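Local coordinates for protein manganese lipoxygenase (Gaeumannomyces graminis, PDB 5FX8) that uses a catalytic manganese ion to oxygenate linoleic and alpha-linolenic acids to their 11S- and 13R-hydroperoxides, at residues 294-304 with 318-329. Numbering follows the deposited sequence.
Sequences HTIPEIVHEAA and LNRLMYQAYAIR. With MN (manganese (II) ion), chain I.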
ATOM      1  N   HIS A 294       5.480 -10.483  -2.352  1.00  9.51           N
ATOM      2  CA  HIS A 294       5.806 -10.475  -0.930  1.00  8.51           C
ATOM      3  C   HIS A 294       6.803 -11.576  -0.560  1.00  8.12           C
ATOM      4  O   HIS A 294       7.774 -11.315   0.142  1.00 24.01           O
ATOM      5  CB  HIS A 294       4.532 -10.600  -0.091  1.00 13.39           C
ATOM      6  CG  HIS A 294       3.764  -9.325   0.064  1.00  8.07           C
ATOM      7  ND1 HIS A 294       4.115  -8.354   0.969  1.00  7.97           N
ATOM      8  CD2 HIS A 294       2.660  -8.865  -0.568  1.00  9.10           C
ATOM      9  CE1 HIS A 294       3.263  -7.350   0.892  1.00 10.24           C
ATOM     10  NE2 HIS A 294       2.368  -7.635  -0.035  1.00 30.26           N
ATOM     11  N   THR A 295       6.616 -12.797  -1.049  1.00  8.12           N
ATOM     12  CA  THR A 295       7.343 -13.938  -0.521  1.00  8.10           C
ATOM     13  C   THR A 295       8.725 -14.150  -1.137  1.00  8.12           C
ATOM     14  O   THR A 295       9.579 -14.737  -0.476  1.00 17.83           O
ATOM     15  CB  THR A 295       6.512 -15.232  -0.646  1.00  9.53           C
ATOM     16  OG1 THR A 295       6.093 -15.464  -2.000  1.00 15.32           O
ATOM     17  CG2 THR A 295       5.315 -15.141   0.201  1.00  7.23           C
ATOM     18  N   ILE A 296       9.006 -13.674  -2.343  1.00 12.62           N
ATOM     19  CA  ILE A 296      10.377 -13.799  -2.858  1.00  8.83           C
ATOM     20  C   ILE A 296      11.348 -12.860  -2.128  1.00  7.74           C
ATOM     21  O   ILE A 296      12.459 -13.286  -1.759  1.00 11.85           O
ATOM     22  CB  ILE A 296      10.420 -13.570  -4.381  1.00 10.58           C
ATOM     23  CG1 ILE A 296       9.362 -14.414  -5.049  1.00  8.09           C
ATOM     24  CG2 ILE A 296      11.753 -13.958  -4.934  1.00  6.38           C
ATOM     25  CD1 ILE A 296       9.511 -15.804  -4.740  1.00  9.36           C
ATOM     26  N   PRO A 297      11.001 -11.587  -1.892  1.00  7.72           N
ATOM     27  CA  PRO A 297      11.859 -10.778  -1.021  1.00  8.49           C
ATOM     28  C   PRO A 297      12.041 -11.378   0.356  1.00  8.03           C
ATOM     29  O   PRO A 297      13.169 -11.398   0.846  1.00 12.85           O
ATOM     30  CB  PRO A 297      11.137  -9.427  -0.958  1.00  9.72           C
ATOM     31  CG  PRO A 297      10.380  -9.363  -2.157  1.00  8.04           C
ATOM     32  CD  PRO A 297       9.972 -10.751  -2.517  1.00 13.99           C
ATOM     33  N   GLU A 298      10.971 -11.858   0.993  1.00  7.32           N
ATOM     34  CA  GLU A 298      11.096 -12.409   2.335  1.00  6.98           C
ATOM     35  C   GLU A 298      12.152 -13.496   2.376  1.00  6.95           C
ATOM     36  O   GLU A 298      12.967 -13.529   3.296  1.00 17.60           O
ATOM     37  CB  GLU A 298       9.757 -12.976   2.825  1.00  7.12           C
ATOM     38  CG  GLU A 298       8.769 -12.017   3.435  1.00  5.97           C
ATOM     39  CD  GLU A 298       7.332 -12.569   3.424  1.00 10.55           C
ATOM     40  OE1 GLU A 298       7.119 -13.787   3.551  1.00 14.09           O
ATOM     41  OE2 GLU A 298       6.392 -11.778   3.254  1.00 15.28           O
ATOM     42  N   ILE A 299      12.134 -14.415   1.400  1.00  6.91           N
ATOM     43  CA  ILE A 299      13.058 -15.542   1.441  1.00  6.83           C
ATOM     44  C   ILE A 299      14.480 -15.073   1.185  1.00  6.37           C
ATOM     45  O   ILE A 299      15.424 -15.584   1.794  1.00 15.10           O
ATOM     46  CB  ILE A 299      12.610 -16.671   0.480  1.00  8.67           C
ATOM     47  CG1 ILE A 299      13.349 -17.975   0.759  1.00  6.16           C
ATOM     48  CG2 ILE A 299      12.805 -16.338  -0.981  1.00  6.65           C
ATOM     49  CD1 ILE A 299      13.364 -18.373   2.166  1.00  6.35           C
ATOM     50  N   VAL A 300      14.658 -14.070   0.319  1.00 11.74           N
ATOM     51  CA  VAL A 300      15.998 -13.512   0.093  1.00  6.99           C
ATOM     52  C   VAL A 300      16.514 -12.830   1.349  1.00  6.22           C
ATOM     53  O   VAL A 300      17.683 -12.964   1.716  1.00 27.39           O
ATOM     54  CB  VAL A 300      15.988 -12.539  -1.107  1.00  7.64           C
ATOM     55  CG1 VAL A 300      17.348 -11.810  -1.223  1.00  6.38           C
ATOM     56  CG2 VAL A 300      15.633 -13.280  -2.380  1.00  6.50           C
ATOM     57  N   HIS A 301      15.655 -12.093   2.024  1.00  6.31           N
ATOM     58  CA  HIS A 301      16.057 -11.505   3.280  1.00  9.88           C
ATOM     59  C   HIS A 301      16.280 -12.556   4.365  1.00  9.31           C
ATOM     60  O   HIS A 301      17.106 -12.341   5.243  1.00  8.53           O
ATOM     61  CB  HIS A 301      15.020 -10.485   3.706  1.00  5.80           C
ATOM     62  CG  HIS A 301      15.283  -9.883   5.041  1.00  5.48           C
ATOM     63  ND1 HIS A 301      14.959 -10.516   6.221  1.00  9.27           N
ATOM     64  CD2 HIS A 301      15.823  -8.698   5.390  1.00  5.46           C
ATOM     65  CE1 HIS A 301      15.291  -9.750   7.240  1.00 11.80           C
ATOM     66  NE2 HIS A 301      15.830  -8.645   6.761  1.00  7.14           N
ATOM     67  N   GLU A 302      15.567 -13.679   4.353  1.00  7.96           N
ATOM     68  CA  GLU A 302      15.813 -14.712   5.356  1.00  6.88           C
ATOM     69  C   GLU A 302      17.207 -15.281   5.199  1.00  8.54           C
ATOM     70  O   GLU A 302      17.973 -15.424   6.172  1.00 10.22           O
ATOM     71  CB  GLU A 302      14.794 -15.847   5.221  1.00  6.99           C
ATOM     72  CG  GLU A 302      13.446 -15.515   5.712  1.00  7.32           C
ATOM     73  CD  GLU A 302      12.421 -16.580   5.442  1.00  7.90           C
ATOM     74  OE1 GLU A 302      12.547 -17.732   5.907  1.00  8.96           O
ATOM     75  OE2 GLU A 302      11.455 -16.248   4.761  1.00  9.19           O
ATOM     76  N   ALA A 303      17.532 -15.652   3.963  1.00  7.26           N
ATOM     77  CA  ALA A 303      18.840 -16.197   3.689  1.00  6.64           C
ATOM     78  C   ALA A 303      19.925 -15.195   4.081  1.00 10.33           C
ATOM     79  O   ALA A 303      20.928 -15.577   4.697  1.00 14.34           O
ATOM     80  CB  ALA A 303      18.900 -16.611   2.220  1.00  6.62           C
ATOM     81  N   ALA A 304      19.704 -13.896   3.815  1.00 10.83           N
ATOM     82  CA  ALA A 304      20.687 -12.890   4.217  1.00  6.72           C
ATOM     83  C   ALA A 304      20.809 -12.790   5.732  1.00 10.08           C
ATOM     84  O   ALA A 304      21.919 -12.723   6.264  1.00 13.13           O
ATOM     85  CB  ALA A 304      20.349 -11.520   3.627  1.00  6.12           C
ATOM     86  N   LEU A 318      19.092  -4.131   3.380  1.00 12.95           N
ATOM     87  CA  LEU A 318      18.023  -5.104   3.213  1.00  6.40           C
ATOM     88  C   LEU A 318      16.996  -4.989   4.331  1.00 12.08           C
ATOM     89  O   LEU A 318      15.791  -5.012   4.073  1.00  6.72           O
ATOM     90  CB  LEU A 318      18.584  -6.516   3.145  1.00  6.15           C
ATOM     91  CG  LEU A 318      19.253  -6.920   1.841  1.00  6.18           C
ATOM     92  CD1 LEU A 318      19.723  -8.310   1.996  1.00  8.29           C
ATOM     93  CD2 LEU A 318      18.331  -6.848   0.692  1.00  4.83           C
ATOM     94  N   ASN A 319      17.453  -4.835   5.575  1.00 11.56           N
ATOM     95  CA  ASN A 319      16.516  -4.592   6.667  1.00  6.77           C
ATOM     96  C   ASN A 319      15.667  -3.381   6.398  1.00  6.98           C
ATOM     97  O   ASN A 319      14.464  -3.397   6.647  1.00 16.26           O
ATOM     98  CB  ASN A 319      17.237  -4.403   7.990  1.00  9.17           C
ATOM     99  CG  ASN A 319      17.595  -5.671   8.575  1.00 10.19           C
ATOM    100  OD1 ASN A 319      17.051  -6.668   8.154  1.00  7.79           O
ATOM    101  ND2 ASN A 319      18.543  -5.694   9.493  1.00  6.53           N
ATOM    102  N   ARG A 320      16.278  -2.309   5.922  1.00  9.36           N
ATOM    103  CA  ARG A 320      15.486  -1.127   5.623  1.00  6.98           C
ATOM    104  C   ARG A 320      14.416  -1.421   4.580  1.00  5.86           C
ATOM    105  O   ARG A 320      13.268  -1.016   4.739  1.00  5.97           O
ATOM    106  CB  ARG A 320      16.390   0.003   5.162  1.00  5.95           C
ATOM    107  CG  ARG A 320      15.615   1.169   4.645  1.00  5.74           C
ATOM    108  CD  ARG A 320      15.161   1.973   5.791  1.00  6.30           C
ATOM    109  NE  ARG A 320      14.593   3.245   5.408  1.00  6.29           N
ATOM    110  CZ  ARG A 320      14.021   4.082   6.257  1.00  6.06           C
ATOM    111  NH1 ARG A 320      13.962   3.789   7.540  1.00  6.32           N
ATOM    112  NH2 ARG A 320      13.545   5.225   5.829  1.00  6.42           N
ATOM    113  N   LEU A 321      14.767  -2.127   3.509  1.00  6.04           N
ATOM    114  CA  LEU A 321      13.780  -2.358   2.459  1.00  6.77           C
ATOM    115  C   LEU A 321      12.701  -3.355   2.880  1.00  6.62           C
ATOM    116  O   LEU A 321      11.602  -3.325   2.337  1.00  6.47           O
ATOM    117  CB  LEU A 321      14.457  -2.860   1.183  1.00  7.25           C
ATOM    118  CG  LEU A 321      15.438  -1.982   0.431  1.00  4.81           C
ATOM    119  CD1 LEU A 321      16.170  -2.881  -0.475  1.00  4.74           C
ATOM    120  CD2 LEU A 321      14.700  -0.980  -0.350  1.00  5.40           C
ATOM    121  N   MET A 322      13.004  -4.257   3.812  1.00  8.89           N
ATOM    122  CA  MET A 322      12.063  -5.243   4.308  1.00  6.67           C
ATOM    123  C   MET A 322      11.388  -4.794   5.592  1.00 14.55           C
ATOM    124  O   MET A 322      10.931  -5.636   6.373  1.00 22.33           O
ATOM    125  CB  MET A 322      12.772  -6.566   4.543  1.00  6.98           C
ATOM    126  CG  MET A 322      13.375  -7.178   3.337  1.00  6.08           C
ATOM    127  SD  MET A 322      12.171  -7.574   2.119  1.00 17.66           S
ATOM    128  CE  MET A 322      12.798  -6.389   1.023  1.00 24.59           C
ATOM    129  N   TYR A 323      11.368  -3.490   5.837  1.00  6.00           N
ATOM    130  CA  TYR A 323      10.630  -2.932   6.939  1.00  6.13           C
ATOM    131  C   TYR A 323       9.215  -3.497   6.970  1.00  7.87           C
ATOM    132  O   TYR A 323       8.526  -3.557   5.949  1.00 14.30           O
ATOM    133  CB  TYR A 323      10.621  -1.418   6.819  1.00  5.88           C
ATOM    134  CG  TYR A 323      10.016  -0.715   7.997  1.00  7.31           C
ATOM    135  CD1 TYR A 323      10.437  -0.995   9.276  1.00  5.83           C
ATOM    136  CD2 TYR A 323       9.039   0.240   7.823  1.00  6.46           C
ATOM    137  CE1 TYR A 323       9.892  -0.352  10.348  1.00  8.87           C
ATOM    138  CE2 TYR A 323       8.497   0.884   8.864  1.00  8.27           C
ATOM    139  CZ  TYR A 323       8.920   0.591  10.141  1.00 11.17           C
ATOM    140  OH  TYR A 323       8.352   1.252  11.216  1.00 18.82           O
ATOM    141  N   GLN A 324       8.819  -3.964   8.148  1.00 12.57           N
ATOM    142  CA  GLN A 324       7.518  -4.535   8.461  1.00  7.15           C
ATOM    143  C   GLN A 324       7.135  -5.717   7.591  1.00  7.60           C
ATOM    144  O   GLN A 324       5.989  -6.148   7.653  1.00 15.33           O
ATOM    145  CB  GLN A 324       6.414  -3.477   8.384  1.00  7.08           C
ATOM    146  CG  GLN A 324       6.550  -2.385   9.388  1.00  8.04           C
ATOM    147  CD  GLN A 324       5.322  -1.520   9.454  1.00  9.27           C
ATOM    148  OE1 GLN A 324       4.255  -1.933   9.060  1.00 16.24           O
ATOM    149  NE2 GLN A 324       5.469  -0.319   9.961  1.00 10.83           N
ATOM    150  N   ALA A 325       8.038  -6.261   6.772  1.00  8.85           N
ATOM    151  CA  ALA A 325       7.579  -7.186   5.734  1.00  7.96           C
ATOM    152  C   ALA A 325       7.008  -8.461   6.327  1.00  8.21           C
ATOM    153  O   ALA A 325       6.138  -9.077   5.724  1.00 21.92           O
ATOM    154  CB  ALA A 325       8.694  -7.539   4.753  1.00  5.98           C
ATOM    155  N   TYR A 326       7.470  -8.861   7.501  1.00  8.25           N
ATOM    156  CA  TYR A 326       7.079 -10.139   8.060  1.00  8.31           C
ATOM    157  C   TYR A 326       5.711 -10.114   8.707  1.00  9.38           C
ATOM    158  O   TYR A 326       5.282 -11.121   9.278  1.00 14.04           O
ATOM    159  CB  TYR A 326       8.125 -10.591   9.043  1.00  7.61           C
ATOM    160  CG  TYR A 326       9.385 -10.994   8.359  1.00  7.39           C
ATOM    161  CD1 TYR A 326       9.387 -12.048   7.475  1.00  6.75           C
ATOM    162  CD2 TYR A 326      10.567 -10.339   8.607  1.00  7.49           C
ATOM    163  CE1 TYR A 326      10.518 -12.442   6.873  1.00  7.40           C
ATOM    164  CE2 TYR A 326      11.708 -10.718   8.000  1.00  7.83           C
ATOM    165  CZ  TYR A 326      11.679 -11.779   7.129  1.00  7.60           C
ATOM    166  OH  TYR A 326      12.816 -12.206   6.514  1.00 11.73           O
ATOM    167  N   ALA A 327       5.032  -8.984   8.622  1.00  8.64           N
ATOM    168  CA  ALA A 327       3.668  -8.871   9.064  1.00  8.29           C
ATOM    169  C   ALA A 327       2.664  -9.337   8.023  1.00  7.88           C
ATOM    170  O   ALA A 327       1.577  -9.763   8.400  1.00 16.97           O
ATOM    171  CB  ALA A 327       3.379  -7.425   9.453  1.00  8.59           C
ATOM    172  N   ILE A 328       3.007  -9.323   6.738  1.00  7.73           N
ATOM    173  CA  ILE A 328       1.976  -9.460   5.713  1.00  7.88           C
ATOM    174  C   ILE A 328       1.388 -10.869   5.706  1.00 16.85           C
ATOM    175  O   ILE A 328       0.174 -11.033   5.566  1.00 12.28           O
ATOM    176  CB  ILE A 328       2.514  -9.050   4.327  1.00  7.83           C
ATOM    177  CG1 ILE A 328       3.069  -7.626   4.367  1.00  7.92           C
ATOM    178  CG2 ILE A 328       1.410  -9.093   3.283  1.00  6.47           C
ATOM    179  CD1 ILE A 328       2.097  -6.599   4.816  1.00  7.03           C
ATOM    180  N   ARG A 329       2.210 -11.902   5.860  1.00  6.62           N
ATOM    181  CA  ARG A 329       1.637 -13.247   5.905  1.00  7.56           C
ATOM    182  C   ARG A 329       0.789 -13.495   7.162  1.00 11.59           C
ATOM    183  O   ARG A 329      -0.345 -13.984   7.030  1.00 10.73           O
ATOM    184  CB  ARG A 329       2.746 -14.285   5.713  1.00  7.35           C
ATOM    185  CG  ARG A 329       3.311 -14.258   4.307  1.00 11.60           C
ATOM    186  CD  ARG A 329       3.908 -15.593   3.867  1.00 11.08           C
ATOM    187  NE  ARG A 329       5.344 -15.518   3.573  1.00 10.04           N
ATOM    188  CZ  ARG A 329       6.087 -16.535   3.157  1.00  7.84           C
ATOM    189  NH1 ARG A 329       5.549 -17.720   2.970  1.00  8.40           N
ATOM    190  NH2 ARG A 329       7.365 -16.359   2.927  1.00  7.64           N
TER
HETATM  191 MN    MN I1000       0.754  -6.451  -0.757  1.00  8.02          MN
HETATM  192  O   HOH W   1       6.000  -9.230   2.823  1.00 12.74           O
HETATM  193  O   HOH W   2       5.063 -11.564   5.690  1.00 15.55           O
HETATM  194  O   HOH W   3      -1.060  -7.713   0.253  1.00 33.97           O
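His-294 lies against Ile-328 where the long metal-bearing helix 268-305 of the lipoxygenase fold packs against the end of helix 313-321, the start of helix 328-336 and the turn between them. Its NE2 binds manganese at 2.1 Å, in a site completed by His-290, His-478, Asn-482, the C-terminal Val-618 and a water. CG2 of Ile-328 sits over one face of the His-294 imidazole, 3.6 Å from the ring centroid, a CH-pi contact. Met-322 packs its SD on Pro-297 CB and its CG beside His-301.

Glu-298 and Arg-329 form a salt bridge. NE and NH2 of Arg-329 converge on the single oxygen OE1 of Glu-298, with the carboxylate and guanidinium nearly coplanar (26°), while Thr-295 CG2 rests over the centre of a guanidinium face.

The other oxygen, OE2, accepts from two waters that also donate to Ala-325 O. One of them receives the ND1 proton of His-294 (ND1 to water 2.8 Å), so a water links His-294 ND1 to Glu-298 OE2 and Ala-325 O. With CG opposite the backbone N (chi1 176°), the His-301 ring reaches across and is held at both nitrogens: ND1 shares a hydrogen bond with Tyr-326 OH, and NE2 donates almost straight (171°) to Asn-319 OD1 at 2.7 Å.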